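Local coordinates for uncharacterized protein MJ1062 (Methanocaldococcus jannaschii, PDB 3EO4) that is of unknown function but, in this C-terminal GNAT-like domain of a longer protein, probably has the acyl-transferring activity assigned to its family, at residues Ser54-Met57 with Ser58-Asn61. Numbering follows the deposited sequence.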
loop_
_atom_site.group_PDB
_atom_site.type_symbol
_atom_site.label_atom_id
_atom_site.label_comp_id
_atom_site.label_asym_id
_atom_site.label_seq_id
_atom_site.Cartn_x
_atom_site.Cartn_y
_atom_site.Cartn_z
ATOM N N SER A 54 -16.049 0.532 -6.528
ATOM C CA SER A 54 -17.023 0.085 -7.519
ATOM C C SER A 54 -16.605 -1.282 -8.101
ATOM O O SER A 54 -17.466 -2.134 -8.328
ATOM C CB SER A 54 -17.216 1.156 -8.583
ATOM O OG SER A 54 -17.745 0.609 -9.764
ATOM N N TRP A 55 -15.298 -1.513 -8.289
ATOM C CA TRP A 55 -14.800 -2.857 -8.620
ATOM C C TRP A 55 -15.254 -3.865 -7.559
ATOM O O TRP A 55 -15.817 -4.910 -7.874
ATOM C CB TRP A 55 -13.265 -2.880 -8.772
ATOM C CG TRP A 55 -12.684 -4.267 -8.732
ATOM C CD1 TRP A 55 -12.635 -5.151 -9.757
ATOM C CD2 TRP A 55 -12.080 -4.942 -7.591
ATOM N NE1 TRP A 55 -12.044 -6.338 -9.342
ATOM C CE2 TRP A 55 -11.708 -6.237 -8.017
ATOM C CE3 TRP A 55 -11.844 -4.581 -6.256
ATOM C CZ2 TRP A 55 -11.105 -7.165 -7.165
ATOM C CZ3 TRP A 55 -11.243 -5.513 -5.394
ATOM C CH2 TRP A 55 -10.880 -6.789 -5.852
ATOM N N TRP A 56 -15.039 -3.523 -6.299
ATOM C CA TRP A 56 -15.302 -4.413 -5.175
ATOM C C TRP A 56 -16.778 -4.797 -5.053
ATOM O O TRP A 56 -17.096 -5.966 -4.811
ATOM C CB TRP A 56 -14.792 -3.764 -3.889
ATOM C CG TRP A 56 -15.292 -4.386 -2.648
ATOM C CD1 TRP A 56 -16.269 -3.909 -1.831
ATOM C CD2 TRP A 56 -14.826 -5.598 -2.052
ATOM N NE1 TRP A 56 -16.445 -4.747 -0.760
ATOM C CE2 TRP A 56 -15.571 -5.796 -0.873
ATOM C CE3 TRP A 56 -13.847 -6.536 -2.398
ATOM C CZ2 TRP A 56 -15.373 -6.903 -0.038
ATOM C CZ3 TRP A 56 -13.652 -7.642 -1.557
ATOM C CH2 TRP A 56 -14.401 -7.806 -0.399
HETATM N N MSE A 57 -17.665 -3.817 -5.223
HETATM C CA MSE A 57 -19.098 -4.071 -5.222
HETATM C C MSE A 57 -19.571 -4.733 -6.520
HETATM O O MSE A 57 -20.695 -5.210 -6.589
HETATM C CB MSE A 57 -19.889 -2.771 -4.975
HETATM C CG MSE A 57 -19.545 -2.057 -3.650
HETATM SE SE MSE A 57 -19.937 -3.173 -2.048
HETATM C CE MSE A 57 -21.899 -2.889 -2.024
ATOM N N SER A 58 -18.720 -4.748 -7.545
ATOM C CA SER A 58 -19.080 -5.315 -8.847
ATOM C C SER A 58 -18.670 -6.778 -9.026
ATOM O O SER A 58 -19.098 -7.414 -9.997
ATOM C CB SER A 58 -18.432 -4.512 -9.974
ATOM O OG SER A 58 -19.350 -3.590 -10.544
ATOM N N ARG A 59 -17.828 -7.297 -8.121
ATOM C CA ARG A 59 -17.199 -8.588 -8.339
ATOM C C ARG A 59 -18.216 -9.723 -8.632
ATOM O O ARG A 59 -19.224 -9.845 -7.948
ATOM C CB ARG A 59 -16.280 -8.958 -7.162
ATOM C CG ARG A 59 -15.186 -7.938 -6.880
ATOM C CD ARG A 59 -14.587 -8.116 -5.495
ATOM N NE ARG A 59 -13.867 -9.368 -5.383
ATOM C CZ ARG A 59 -14.248 -10.403 -4.633
ATOM N NH1 ARG A 59 -13.510 -11.510 -4.613
ATOM N NH2 ARG A 59 -15.348 -10.329 -3.891
ATOM N N GLU A 60 -17.946 -10.510 -9.677
ATOM C CA GLU A 60 -18.690 -11.728 -9.981
ATOM C C GLU A 60 -17.755 -12.756 -10.578
ATOM O O GLU A 60 -16.787 -12.390 -11.260
ATOM C CB GLU A 60 -19.798 -11.446 -10.989
ATOM C CG GLU A 60 -21.135 -11.189 -10.349
ATOM C CD GLU A 60 -21.705 -9.835 -10.741
ATOM O OE1 GLU A 60 -21.015 -9.104 -11.511
ATOM O OE2 GLU A 60 -22.828 -9.500 -10.273
ATOM N N ASN A 61 -18.060 -14.031 -10.336
ATOM C CA ASN A 61 -17.323 -15.162 -10.925
ATOM C C ASN A 61 -15.826 -15.089 -10.666
ATOM O O ASN A 61 -15.013 -15.479 -11.509
ATOM C CB ASN A 61 -17.613 -15.258 -12.434
ATOM C CG ASN A 61 -19.069 -15.501 -12.726
ATOM O OD1 ASN A 61 -19.623 -16.535 -12.341
ATOM N ND2 ASN A 61 -19.708 -14.553 -13.388
#
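Over one face of the Trp55 indole lies the aliphatic part of Arg59: CG sits 4.0 Å above the plane, offset toward the rim, while CD makes a CH-pi contact 4.0 Å from the centroid of the six-membered ring. The guanidinium does not follow that face, for its plane stands 66° from the indole and Trp55 CZ2 comes to its edge. Against Trp56 it lies flatter, the two planes being only 19° apart, with CZ3 of Trp56 over one guanidinium face, 3.9 Å from Arg59 NH2. On the neighbouring ring atom, Trp56 CE3 comes within 3.6 Å of Arg59 CD, which approaches obliquely to the ring. Both indoles have CG anti to the backbone N, which carries their six-membered rings to the arginine. The bend at chi3 of Arg59 (66°) takes the guanidinium past the rim of the Trp55 six-membered ring and alongside Trp56, with NH1 in a salt bridge to Asp64 on strand 63-71. With an alanine here instead of Arg59, Asp64 is likely to lose this cationic partner and the Trp55 face its cover of CG and CD. In the backbone, Ser58 N donates to Trp55 O across 2.9 Å, from above the carbonyl plane, an i to i+3 bond at the end of the helix. The indoles also touch helix 24-31, Trp55 at Leu27 and Trp56 at Leu24. Past Arg59 the chain extends to Asn61, which lines the pocket holding the polyether ligand and is backbone-bonded to Leu86. Arginine-tryptophan packing, CH-pi on Trp55 and guanidinium against Trp56, thus marks the junction where helix 49-58 of the GNAT domain passes by a short loop into strand 63-71 of its antiparallel sheet.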